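Local coordinates for protein AxyAgu115A (Amphibacillus xylanus NBRC 15112, PDB 6NPS) that is a family GH115 alpha-glucuronidase that probably hydrolyses glucuronic acid side groups from arabinoglucuronoxylan, at residues A495-L500 with Q557-Q562; E355-F360 with L380-D385; K111-A116 with F153-D158. The protein carries 3 engineered substitutions. All coordinates share one frame; numbering follows the deposited sequence.

Interaction 1. Residues A495-L500 with Q557-Q562; sequences AGVFNL and QEVDQQ
Val-559 meets Val-497 and Phe-498 in a small apolar cluster. Its CB sits obliquely beside the Phe-498 ring, 4.0 Å from CE1 and equally close to CZ. With CG1 between the backbone N and the carbonyl carbon (chi1 66°), CG2 is left anti to N and runs alongside Val-497, reaching its CG1 at 3.8 Å. The Val-559 side chain also touches Phe-564 and Tyr-567 of helix 564-596. That same Val-497 CG1 lies over the centre of the Phe-498 ring, 4.0 Å above its plane, so the aromatic is held by the valine before it in sequence and the valine across. Phe-498 also touches Phe-494, Lys-503 and Val-506; an alanine here would probably leave Val-497 CG1 and Val-559 CB facing a gap. Beside these apolar groups, two waters bridge the segments. One gives hydrogen bonds to Gly-496 O and Asp-560 OD2; the second donates to Val-497 O (2.8 Å) and to Asp-560 OD2 (2.7 Å) and accepts from Asp-560 N. The carboxylate oxygen OD2 is also bonded to His-563 ND1, which helps to fix it. Gly-496 has a positive phi (80°) at which a CB would press on the preceding carbonyl O, and Asn-499 is the N-cap of helix 500-519. The arrangement is typical of helix-connecting turns packed together in an alpha-helical region: one turn joins helices 482-494 and 500-519, the other 537-558 and 564-596.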
ATOM      1  N   ALA A 495     -11.770  48.048  -7.988  1.00 43.56           N
ATOM      2  CA  ALA A 495     -12.752  49.116  -8.154  1.00 47.99           C
ATOM      3  C   ALA A 495     -12.906  49.450  -9.630  1.00 49.60           C
ATOM      4  O   ALA A 495     -11.919  49.640 -10.341  1.00 47.96           O
ATOM      5  CB  ALA A 495     -12.319  50.363  -7.382  1.00 45.86           C
ATOM      6  N   GLY A 496     -14.150  49.492 -10.103  1.00 50.79           N
ATOM      7  CA  GLY A 496     -14.382  49.804 -11.494  1.00 56.67           C
ATOM      8  C   GLY A 496     -14.176  48.649 -12.446  1.00 58.47           C
ATOM      9  O   GLY A 496     -14.569  48.755 -13.613  1.00 60.96           O
ATOM     10  N   VAL A 497     -13.575  47.553 -11.993  1.00 53.34           N
ATOM     11  CA  VAL A 497     -13.413  46.361 -12.817  1.00 47.16           C
ATOM     12  C   VAL A 497     -14.600  45.421 -12.658  1.00 45.12           C
ATOM     13  O   VAL A 497     -15.167  44.918 -13.636  1.00 46.05           O
ATOM     14  CB  VAL A 497     -12.099  45.647 -12.434  1.00 44.85           C
ATOM     15  CG1 VAL A 497     -11.892  44.451 -13.330  1.00 43.79           C
ATOM     16  CG2 VAL A 497     -10.914  46.607 -12.469  1.00 44.94           C
ATOM     17  N   PHE A 498     -14.949  45.141 -11.412  1.00 37.64           N
ATOM     18  CA  PHE A 498     -15.944  44.151 -11.045  1.00 37.13           C
ATOM     19  C   PHE A 498     -17.108  44.859 -10.363  1.00 40.66           C
ATOM     20  O   PHE A 498     -16.903  45.825  -9.621  1.00 44.01           O
ATOM     21  CB  PHE A 498     -15.311  43.135 -10.102  1.00 35.64           C
ATOM     22  CG  PHE A 498     -14.364  42.176 -10.779  1.00 39.09           C
ATOM     23  CD1 PHE A 498     -14.690  41.623 -12.023  1.00 40.73           C
ATOM     24  CD2 PHE A 498     -13.177  41.798 -10.168  1.00 37.40           C
ATOM     25  CE1 PHE A 498     -13.830  40.717 -12.645  1.00 38.21           C
ATOM     26  CE2 PHE A 498     -12.323  40.883 -10.768  1.00 37.35           C
ATOM     27  CZ  PHE A 498     -12.642  40.343 -12.015  1.00 38.62           C
ATOM     28  N   ASN A 499     -18.328  44.409 -10.616  1.00 41.95           N
ATOM     29  CA  ASN A 499     -19.439  44.994  -9.883  1.00 42.87           C
ATOM     30  C   ASN A 499     -19.516  44.343  -8.499  1.00 44.92           C
ATOM     31  O   ASN A 499     -18.701  43.481  -8.131  1.00 39.64           O
ATOM     32  CB  ASN A 499     -20.741  44.862 -10.683  1.00 43.09           C
ATOM     33  CG  ASN A 499     -21.117  43.427 -10.985  1.00 47.82           C
ATOM     34  OD1 ASN A 499     -20.862  42.505 -10.200  1.00 47.25           O
ATOM     35  ND2 ASN A 499     -21.760  43.226 -12.134  1.00 51.42           N
ATOM     36  N   LEU A 500     -20.535  44.730  -7.730  1.00 44.82           N
ATOM     37  CA  LEU A 500     -20.660  44.236  -6.362  1.00 47.73           C
ATOM     38  C   LEU A 500     -20.717  42.708  -6.302  1.00 43.84           C
ATOM     39  O   LEU A 500     -20.030  42.077  -5.478  1.00 38.02           O
ATOM     40  CB  LEU A 500     -21.891  44.863  -5.714  1.00 57.13           C
ATOM     41  CG  LEU A 500     -22.054  44.456  -4.260  1.00 67.88           C
ATOM     42  CD1 LEU A 500     -22.429  45.685  -3.447  1.00 72.90           C
ATOM     43  CD2 LEU A 500     -23.103  43.330  -4.145  1.00 72.99           C
ATOM     44  N   GLN A 557     -13.504  34.918 -17.713  1.00 35.15           N
ATOM     45  CA  GLN A 557     -14.139  35.316 -18.956  1.00 37.06           C
ATOM     46  C   GLN A 557     -14.776  36.696 -18.878  1.00 39.71           C
ATOM     47  O   GLN A 557     -14.936  37.358 -19.911  1.00 46.21           O
ATOM     48  CB  GLN A 557     -15.181  34.341 -19.414  1.00 48.86           C
ATOM     49  CG  GLN A 557     -15.166  34.473 -20.919  1.00 73.76           C
ATOM     50  CD  GLN A 557     -16.278  33.744 -21.606  1.00 88.23           C
ATOM     51  OE1 GLN A 557     -17.398  34.252 -21.722  1.00 96.49           O
ATOM     52  NE2 GLN A 557     -16.003  32.513 -22.024  1.00 88.61           N
ATOM     53  N   GLU A 558     -15.180  37.145 -17.688  1.00 39.91           N
ATOM     54  CA  GLU A 558     -15.854  38.457 -17.592  1.00 43.47           C
ATOM     55  C   GLU A 558     -14.890  39.638 -17.474  1.00 41.70           C
ATOM     56  O   GLU A 558     -15.206  40.728 -17.957  1.00 40.61           O
ATOM     57  CB  GLU A 558     -16.830  38.460 -16.414  1.00 45.74           C
ATOM     58  CG  GLU A 558     -18.052  37.591 -16.702  1.00 59.05           C
ATOM     59  CD  GLU A 558     -18.734  37.082 -15.440  1.00 75.57           C
ATOM     60  OE1 GLU A 558     -19.543  36.130 -15.548  1.00 81.73           O
ATOM     61  OE2 GLU A 558     -18.471  37.640 -14.348  1.00 80.75           O
ATOM     62  N   VAL A 559     -13.719  39.464 -16.857  1.00 36.85           N
ATOM     63  CA  VAL A 559     -12.814  40.607 -16.682  1.00 35.35           C
ATOM     64  C   VAL A 559     -12.420  41.188 -18.035  1.00 40.25           C
ATOM     65  O   VAL A 559     -12.214  40.460 -19.009  1.00 44.59           O
ATOM     66  CB  VAL A 559     -11.579  40.205 -15.854  1.00 34.72           C
ATOM     67  CG1 VAL A 559     -10.711  39.189 -16.604  1.00 36.06           C
ATOM     68  CG2 VAL A 559     -10.752  41.470 -15.436  1.00 34.78           C
ATOM     69  N   ASP A 560     -12.350  42.512 -18.117  1.00 46.74           N
ATOM     70  CA  ASP A 560     -11.944  43.157 -19.363  1.00 57.90           C
ATOM     71  C   ASP A 560     -10.441  42.984 -19.604  1.00 56.11           C
ATOM     72  O   ASP A 560      -9.663  42.701 -18.686  1.00 57.17           O
ATOM     73  CB  ASP A 560     -12.309  44.640 -19.345  1.00 69.49           C
ATOM     74  CG  ASP A 560     -11.552  45.404 -18.282  1.00 83.16           C
ATOM     75  OD1 ASP A 560     -10.439  45.879 -18.583  1.00 88.62           O
ATOM     76  OD2 ASP A 560     -12.055  45.511 -17.142  1.00 87.86           O
ATOM     77  N   GLN A 561     -10.039  43.182 -20.867  1.00 54.28           N
ATOM     78  CA  GLN A 561      -8.650  42.968 -21.293  1.00 52.27           C
ATOM     79  C   GLN A 561      -7.662  43.791 -20.476  1.00 51.27           C
ATOM     80  O   GLN A 561      -6.575  43.309 -20.136  1.00 50.23           O
ATOM     81  CB  GLN A 561      -8.513  43.342 -22.764  1.00 66.48           C
ATOM     82  CG  GLN A 561      -8.979  44.780 -22.973  1.00 82.65           C
ATOM     83  CD  GLN A 561      -9.378  45.109 -24.380  1.00 95.06           C
ATOM     84  OE1 GLN A 561      -8.573  45.102 -25.315  1.00 94.11           O
ATOM     85  NE2 GLN A 561     -10.659  45.342 -24.548  1.00101.22           N
ATOM     86  N   GLN A 562      -8.011  45.050 -20.178  1.00 48.64           N
ATOM     87  CA  GLN A 562      -7.115  45.953 -19.479  1.00 54.24           C
ATOM     88  C   GLN A 562      -6.801  45.456 -18.077  1.00 47.19           C
ATOM     89  O   GLN A 562      -5.730  45.739 -17.547  1.00 49.71           O
ATOM     90  CB  GLN A 562      -7.750  47.347 -19.431  1.00 68.54           C
ATOM     91  CG  GLN A 562      -6.764  48.477 -19.285  1.00 85.79           C
ATOM     92  CD  GLN A 562      -7.378  49.852 -19.526  1.00100.35           C
ATOM     93  OE1 GLN A 562      -8.599  49.997 -19.632  1.00103.39           O
ATOM     94  NE2 GLN A 562      -6.524  50.874 -19.585  1.00105.58           N
TER
HETATM   95  O   HOH W   1     -13.670  47.828 -16.261  1.00 70.46           O
HETATM   96  O   HOH W   2     -14.135  44.168 -16.104  1.00 48.38           O

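Interaction 2. Residues E355-F360 with L380-D385; sequences EVEPFF and LMLCDD
Phe-360 and Glu-357, on one side of helix 356-361, face Leu-380 and Leu-382 of strand 379-383, and the helix runs back against the strand direction: the CA atoms are 7.9 Å apart at Glu-357 and Leu-382 and 9.7 Å at Phe-360 and Leu-380. This is part of a beta-alpha-beta unit of the TIM barrel, in which the helix follows strand 348-351 and packs on the next parallel strand. Large apolar residues suit this buried helix-strand layer. The Phe-360 side chain stands at about a right angle to Leu-380, whose CD1 comes obliquely to the ring, 3.8 Å from CZ. With CG anti to the backbone N (chi1 176°), the ring swings off the helix to meet the strand; Leu-352 and Ile-370 also touch it. Glu-357 is buried, but its charge is answered: OE1 forms a salt bridge with Arg-391 and OE2 a hydrogen bond with Thr-392. Its alkyl chain is extended past CB (chi2 -177°), carrying the carboxylate to the strand, where OE2 lies 4.5 Å from Leu-382 CD2. A water bridges the two segments, 2.8 Å from Glu-357 OE2 and accepting from Cys-383 N at 2.9 Å.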
ATOM      1  N   GLU A 355      17.837  27.371  17.088  1.00 54.62           N
ATOM      2  CA  GLU A 355      18.626  26.912  18.221  1.00 56.81           C
ATOM      3  C   GLU A 355      19.087  28.049  19.126  1.00 57.22           C
ATOM      4  O   GLU A 355      19.537  27.778  20.244  1.00 58.45           O
ATOM      5  CB  GLU A 355      19.843  26.109  17.714  1.00 57.51           C
ATOM      6  CG  GLU A 355      21.026  26.970  17.241  1.00 58.87           C
ATOM      7  CD  GLU A 355      20.916  27.385  15.761  1.00 64.09           C
ATOM      8  OE1 GLU A 355      19.999  26.890  15.046  1.00 58.93           O
ATOM      9  OE2 GLU A 355      21.749  28.214  15.314  1.00 65.49           O
ATOM     10  N   VAL A 356      18.994  29.306  18.677  1.00 57.54           N
ATOM     11  CA  VAL A 356      19.518  30.416  19.477  1.00 62.55           C
ATOM     12  C   VAL A 356      18.598  30.730  20.667  1.00 57.98           C
ATOM     13  O   VAL A 356      19.080  31.156  21.732  1.00 54.31           O
ATOM     14  CB  VAL A 356      19.746  31.672  18.601  1.00 66.21           C
ATOM     15  CG1 VAL A 356      20.447  32.771  19.427  1.00 62.51           C
ATOM     16  CG2 VAL A 356      20.557  31.336  17.338  1.00 69.94           C
ATOM     17  N   GLU A 357      17.275  30.551  20.509  1.00 52.90           N
ATOM     18  CA  GLU A 357      16.336  30.760  21.619  1.00 50.60           C
ATOM     19  C   GLU A 357      16.728  29.986  22.879  1.00 53.47           C
ATOM     20  O   GLU A 357      16.747  30.594  23.962  1.00 55.24           O
ATOM     21  CB  GLU A 357      14.898  30.423  21.172  1.00 55.60           C
ATOM     22  CG  GLU A 357      13.782  30.945  22.112  1.00 60.42           C
ATOM     23  CD  GLU A 357      12.351  30.531  21.684  1.00 67.55           C
ATOM     24  OE1 GLU A 357      12.063  29.308  21.660  1.00 66.87           O
ATOM     25  OE2 GLU A 357      11.510  31.430  21.394  1.00 64.82           O
ATOM     26  N   PRO A 358      17.074  28.686  22.824  1.00 57.06           N
ATOM     27  CA  PRO A 358      17.699  28.061  24.010  1.00 58.71           C
ATOM     28  C   PRO A 358      18.979  28.757  24.478  1.00 58.70           C
ATOM     29  O   PRO A 358      19.304  28.703  25.669  1.00 54.16           O
ATOM     30  CB  PRO A 358      17.972  26.622  23.544  1.00 58.49           C
ATOM     31  CG  PRO A 358      16.915  26.360  22.508  1.00 58.52           C
ATOM     32  CD  PRO A 358      16.743  27.676  21.790  1.00 59.50           C
ATOM     33  N   PHE A 359      19.725  29.401  23.578  1.00 63.03           N
ATOM     34  CA  PHE A 359      20.953  30.073  24.001  1.00 63.83           C
ATOM     35  C   PHE A 359      20.631  31.314  24.815  1.00 64.48           C
ATOM     36  O   PHE A 359      21.393  31.684  25.720  1.00 62.90           O
ATOM     37  CB  PHE A 359      21.813  30.444  22.787  1.00 63.72           C
ATOM     38  CG  PHE A 359      22.264  29.258  21.951  1.00 67.78           C
ATOM     39  CD1 PHE A 359      22.224  27.962  22.452  1.00 66.91           C
ATOM     40  CD2 PHE A 359      22.753  29.453  20.665  1.00 68.61           C
ATOM     41  CE1 PHE A 359      22.651  26.884  21.683  1.00 67.72           C
ATOM     42  CE2 PHE A 359      23.183  28.379  19.893  1.00 67.95           C
ATOM     43  CZ  PHE A 359      23.127  27.093  20.402  1.00 67.52           C
ATOM     44  N   PHE A 360      19.487  31.942  24.531  1.00 65.11           N
ATOM     45  CA  PHE A 360      19.138  33.204  25.178  1.00 63.83           C
ATOM     46  C   PHE A 360      18.775  32.983  26.646  1.00 62.45           C
ATOM     47  O   PHE A 360      19.326  33.639  27.544  1.00 57.52           O
ATOM     48  CB  PHE A 360      17.989  33.870  24.402  1.00 63.44           C
ATOM     49  CG  PHE A 360      17.476  35.152  25.028  1.00 62.68           C
ATOM     50  CD1 PHE A 360      18.299  36.265  25.148  1.00 59.24           C
ATOM     51  CD2 PHE A 360      16.168  35.235  25.492  1.00 60.76           C
ATOM     52  CE1 PHE A 360      17.821  37.443  25.717  1.00 58.19           C
ATOM     53  CE2 PHE A 360      15.684  36.400  26.063  1.00 55.25           C
ATOM     54  CZ  PHE A 360      16.505  37.507  26.177  1.00 56.71           C
ATOM     55  N   LEU A 380      15.530  42.446  20.438  1.00 38.98           N
ATOM     56  CA  LEU A 380      15.628  40.995  20.598  1.00 36.97           C
ATOM     57  C   LEU A 380      14.575  40.392  19.698  1.00 38.61           C
ATOM     58  O   LEU A 380      13.368  40.487  19.975  1.00 34.14           O
ATOM     59  CB  LEU A 380      15.459  40.586  22.060  1.00 37.89           C
ATOM     60  CG  LEU A 380      16.543  41.137  23.005  1.00 36.08           C
ATOM     61  CD1 LEU A 380      16.258  40.882  24.478  1.00 37.18           C
ATOM     62  CD2 LEU A 380      17.891  40.516  22.662  1.00 41.64           C
ATOM     63  N   MET A 381      15.009  39.818  18.585  1.00 33.21           N
ATOM     64  CA  MET A 381      14.058  39.383  17.575  1.00 33.19           C
ATOM     65  C   MET A 381      13.684  37.932  17.847  1.00 37.94           C
ATOM     66  O   MET A 381      14.531  37.036  17.723  1.00 34.56           O
ATOM     67  CB  MET A 381      14.611  39.539  16.162  1.00 34.32           C
ATOM     68  CG  MET A 381      13.492  39.237  15.143  1.00 43.33           C
ATOM     69  SD  MET A 381      14.067  39.272  13.453  1.00 47.56           S
ATOM     70  CE  MET A 381      15.280  37.977  13.504  1.00 43.74           C
ATOM     71  N   LEU A 382      12.430  37.711  18.265  1.00 30.68           N
ATOM     72  CA  LEU A 382      11.876  36.374  18.420  1.00 35.63           C
ATOM     73  C   LEU A 382      11.458  35.853  17.047  1.00 39.87           C
ATOM     74  O   LEU A 382      11.334  36.610  16.076  1.00 37.55           O
ATOM     75  CB  LEU A 382      10.670  36.386  19.383  1.00 35.21           C
ATOM     76  CG  LEU A 382      11.040  36.911  20.788  1.00 41.23           C
ATOM     77  CD1 LEU A 382       9.841  37.349  21.604  1.00 39.07           C
ATOM     78  CD2 LEU A 382      11.835  35.881  21.549  1.00 42.82           C
ATOM     79  N   CYS A 383      11.224  34.551  16.962  1.00 34.18           N
ATOM     80  CA  CYS A 383      10.931  33.957  15.666  1.00 33.72           C
ATOM     81  C   CYS A 383       9.786  32.986  15.851  1.00 34.18           C
ATOM     82  O   CYS A 383       9.631  32.406  16.938  1.00 32.83           O
ATOM     83  CB  CYS A 383      12.169  33.246  15.093  1.00 41.29           C
ATOM     84  SG  CYS A 383      13.649  34.379  15.090  1.00 59.60           S
ATOM     85  N   ASP A 384       8.970  32.829  14.804  1.00 32.28           N
ATOM     86  CA  ASP A 384       8.009  31.728  14.788  1.00 34.12           C
ATOM     87  C   ASP A 384       8.745  30.407  14.535  1.00 33.20           C
ATOM     88  O   ASP A 384       9.976  30.345  14.479  1.00 32.00           O
ATOM     89  CB  ASP A 384       6.912  31.970  13.748  1.00 32.72           C
ATOM     90  CG  ASP A 384       7.387  31.763  12.292  1.00 33.32           C
ATOM     91  OD1 ASP A 384       8.606  31.596  12.018  1.00 28.24           O
ATOM     92  OD2 ASP A 384       6.495  31.766  11.389  1.00 31.56           O
ATOM     93  N   ASP A 385       7.982  29.318  14.405  1.00 30.53           N
ATOM     94  CA  ASP A 385       8.578  28.008  14.259  1.00 31.11           C
ATOM     95  C   ASP A 385       8.818  27.643  12.792  1.00 34.99           C
ATOM     96  O   ASP A 385       8.976  26.459  12.485  1.00 31.02           O
ATOM     97  CB  ASP A 385       7.699  26.955  14.936  1.00 32.61           C
ATOM     98  CG  ASP A 385       6.309  26.819  14.285  1.00 33.25           C
ATOM     99  OD1 ASP A 385       5.940  27.572  13.342  1.00 33.90           O
ATOM    100  OD2 ASP A 385       5.560  25.924  14.727  1.00 36.94           O
TER
HETATM  101  O   HOH W   3      12.201  32.827  19.011  1.00 45.35           O

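Interaction 3. Residues K111-A116 with F153-D158; sequences KALVIA and FSLKGD
Leu-113 and Leu-155 meet methyl to methyl, CD1 of one lying 4.1 Å from CD1 of the other, while Lys-111 bends over Gly-157. The two strands belong to different sheets: 109-117 is an inner strand of a four-stranded mixed sheet, and 152-155 pairs with 5-8 in a two-stranded antiparallel one, so this is sheet-to-sheet packing through side chains. The leucines cross obliquely, and Leu-155 CD1 reaches both methyls of Leu-113, being 4.2 Å from CD2; branched apolar tips suit a buried interface that has no hydrogen bond across it. The lysine chain is bent at chi2 (-66°) and chi3 (-69°), which folds its ammonium back over the turn: NZ lies 3.7 Å from Gly-157 CA and 3.5 Å from Gly-157 O. Glycine suits this place because a CB would come tightly against that ammonium. Further out, Phe-5 of strand 5-8 touches both Lys-111 and Leu-113; Val-101 touches Lys-111 and Phe-99 touches Leu-113, both from strand 97-106. The Lys-111 ammonium has two further weak partners, a long ion pair with Asp-103 OD1 and a weak hydrogen bond to Met-3 O. At the chain's beginning, Gln-1 OE1 accepts a weak hydrogen bond from Gly-157 N.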
ATOM      1  N   LYS A 111      -5.859  77.302  -4.671  1.00 48.51           N
ATOM      2  CA  LYS A 111      -6.015  76.207  -3.727  1.00 48.48           C
ATOM      3  C   LYS A 111      -4.807  75.316  -3.878  1.00 48.04           C
ATOM      4  O   LYS A 111      -4.270  75.173  -4.977  1.00 50.05           O
ATOM      5  CB  LYS A 111      -7.279  75.330  -3.942  1.00 47.32           C
ATOM      6  CG  LYS A 111      -8.610  76.051  -3.935  1.00 57.63           C
ATOM      7  CD  LYS A 111      -8.936  76.648  -2.559  1.00 66.38           C
ATOM      8  CE  LYS A 111      -9.224  75.589  -1.494  1.00 66.54           C
ATOM      9  NZ  LYS A 111      -9.987  76.197  -0.349  1.00 68.53           N
ATOM     10  N   ALA A 112      -4.383  74.719  -2.773  1.00 46.93           N
ATOM     11  CA  ALA A 112      -3.301  73.760  -2.829  1.00 47.53           C
ATOM     12  C   ALA A 112      -3.590  72.623  -1.865  1.00 47.61           C
ATOM     13  O   ALA A 112      -4.179  72.811  -0.789  1.00 46.96           O
ATOM     14  CB  ALA A 112      -1.939  74.396  -2.491  1.00 46.75           C
ATOM     15  N   LEU A 113      -3.155  71.444  -2.260  1.00 41.93           N
ATOM     16  CA  LEU A 113      -3.056  70.327  -1.348  1.00 40.68           C
ATOM     17  C   LEU A 113      -1.643  70.347  -0.760  1.00 45.10           C
ATOM     18  O   LEU A 113      -0.660  70.261  -1.507  1.00 44.51           O
ATOM     19  CB  LEU A 113      -3.350  69.031  -2.095  1.00 36.34           C
ATOM     20  CG  LEU A 113      -3.046  67.734  -1.352  1.00 40.69           C
ATOM     21  CD1 LEU A 113      -3.819  67.722  -0.041  1.00 42.20           C
ATOM     22  CD2 LEU A 113      -3.423  66.535  -2.227  1.00 42.83           C
ATOM     23  N   VAL A 114      -1.523  70.485   0.559  1.00 44.32           N
ATOM     24  CA  VAL A 114      -0.205  70.495   1.197  1.00 42.52           C
ATOM     25  C   VAL A 114       0.072  69.112   1.775  1.00 42.89           C
ATOM     26  O   VAL A 114      -0.778  68.531   2.464  1.00 43.92           O
ATOM     27  CB  VAL A 114      -0.102  71.587   2.278  1.00 42.27           C
ATOM     28  CG1 VAL A 114       1.260  71.519   2.966  1.00 41.64           C
ATOM     29  CG2 VAL A 114      -0.275  72.953   1.638  1.00 45.92           C
ATOM     30  N   ILE A 115       1.241  68.559   1.462  1.00 41.41           N
ATOM     31  CA  ILE A 115       1.645  67.243   1.959  1.00 35.55           C
ATOM     32  C   ILE A 115       2.977  67.460   2.677  1.00 38.82           C
ATOM     33  O   ILE A 115       4.008  67.655   2.030  1.00 41.11           O
ATOM     34  CB  ILE A 115       1.746  66.208   0.838  1.00 36.33           C
ATOM     35  CG1 ILE A 115       0.446  66.209   0.023  1.00 35.66           C
ATOM     36  CG2 ILE A 115       2.095  64.790   1.400  1.00 35.47           C
ATOM     37  CD1 ILE A 115       0.353  65.123  -1.048  1.00 35.14           C
ATOM     38  N   ALA A 116       2.943  67.501   4.008  1.00 35.44           N
ATOM     39  CA  ALA A 116       4.119  67.772   4.835  1.00 38.80           C
ATOM     40  C   ALA A 116       4.477  66.527   5.655  1.00 40.98           C
ATOM     41  O   ALA A 116       3.705  66.119   6.524  1.00 42.38           O
ATOM     42  CB  ALA A 116       3.865  68.966   5.753  1.00 38.15           C
ATOM     43  N   PHE A 153     -11.468  65.062  -9.781  1.00 44.02           N
ATOM     44  CA  PHE A 153     -11.199  64.630  -8.412  1.00 45.74           C
ATOM     45  C   PHE A 153     -11.335  65.871  -7.546  1.00 45.34           C
ATOM     46  O   PHE A 153     -10.911  66.953  -7.962  1.00 44.35           O
ATOM     47  CB  PHE A 153      -9.795  64.020  -8.303  1.00 48.57           C
ATOM     48  CG  PHE A 153      -9.271  63.894  -6.897  1.00 51.13           C
ATOM     49  CD1 PHE A 153      -9.694  62.857  -6.084  1.00 51.78           C
ATOM     50  CD2 PHE A 153      -8.333  64.795  -6.403  1.00 56.59           C
ATOM     51  CE1 PHE A 153      -9.233  62.729  -4.800  1.00 51.44           C
ATOM     52  CE2 PHE A 153      -7.845  64.672  -5.107  1.00 59.71           C
ATOM     53  CZ  PHE A 153      -8.298  63.632  -4.308  1.00 58.17           C
ATOM     54  N   SER A 154     -11.964  65.749  -6.381  1.00 41.45           N
ATOM     55  CA  SER A 154     -12.068  66.930  -5.532  1.00 48.44           C
ATOM     56  C   SER A 154     -11.885  66.568  -4.075  1.00 45.19           C
ATOM     57  O   SER A 154     -12.148  65.435  -3.666  1.00 45.93           O
ATOM     58  CB  SER A 154     -13.406  67.646  -5.702  1.00 52.75           C
ATOM     59  OG  SER A 154     -13.544  68.049  -7.037  1.00 60.86           O
ATOM     60  N   LEU A 155     -11.415  67.553  -3.298  1.00 45.20           N
ATOM     61  CA  LEU A 155     -11.339  67.471  -1.847  1.00 42.32           C
ATOM     62  C   LEU A 155     -11.948  68.744  -1.301  1.00 48.97           C
ATOM     63  O   LEU A 155     -11.737  69.818  -1.868  1.00 51.43           O
ATOM     64  CB  LEU A 155      -9.905  67.351  -1.326  1.00 43.71           C
ATOM     65  CG  LEU A 155      -8.990  66.201  -1.741  1.00 44.03           C
ATOM     66  CD1 LEU A 155      -7.528  66.561  -1.405  1.00 41.41           C
ATOM     67  CD2 LEU A 155      -9.380  64.923  -1.024  1.00 43.34           C
ATOM     68  N   LYS A 156     -12.689  68.625  -0.201  1.00 51.34           N
ATOM     69  CA  LYS A 156     -13.304  69.792   0.417  1.00 53.96           C
ATOM     70  C   LYS A 156     -12.239  70.841   0.745  1.00 49.32           C
ATOM     71  O   LYS A 156     -11.070  70.524   1.000  1.00 44.36           O
ATOM     72  CB  LYS A 156     -14.075  69.368   1.673  1.00 65.01           C
ATOM     73  CG  LYS A 156     -14.851  70.487   2.339  1.00 81.14           C
ATOM     74  CD  LYS A 156     -16.220  70.729   1.676  1.00 88.76           C
ATOM     75  CE  LYS A 156     -17.226  71.321   2.665  1.00 93.04           C
ATOM     76  NZ  LYS A 156     -18.581  71.528   2.056  1.00 97.01           N
ATOM     77  N   GLY A 157     -12.646  72.108   0.718  1.00 49.72           N
ATOM     78  CA  GLY A 157     -11.700  73.201   0.887  1.00 54.65           C
ATOM     79  C   GLY A 157     -10.980  73.237   2.230  1.00 55.78           C
ATOM     80  O   GLY A 157      -9.958  73.923   2.359  1.00 52.23           O
ATOM     81  N   ASP A 158     -11.493  72.529   3.237  1.00 56.87           N
ATOM     82  CA  ASP A 158     -10.824  72.437   4.531  1.00 63.76           C
ATOM     83  C   ASP A 158     -10.438  70.999   4.871  1.00 57.57           C
ATOM     84  O   ASP A 158     -10.307  70.665   6.055  1.00 57.26           O
ATOM     85  CB  ASP A 158     -11.704  73.025   5.635  1.00 75.37           C
ATOM     86  CG  ASP A 158     -13.063  72.350   5.726  1.00 85.75           C
ATOM     87  OD1 ASP A 158     -13.374  71.505   4.860  1.00 88.95           O
ATOM     88  OD2 ASP A 158     -13.830  72.676   6.658  1.00 91.17           O
TER

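From the N terminus, interaction 3 comes first: it closes the loop that leaves strand 109-117, passes through helix 120-133 and returns on strand 152-155, joining the mixed sheet to the two-stranded sheet near the chain's start. Interaction 2 follows within the TIM barrel, closing the short connection between helix 356-361 and strand 379-383. Interaction 1 comes last, closing a largely helical excursion from 495-500 to 557-562 and holding two helix-joining turns together. The three loops run in series; none nests in or crosses another. Interactions 1 and 3 approach to about 13 Å between nearest atoms, whereas interactions 1 and 2 lie on opposite sides of the chain's centre.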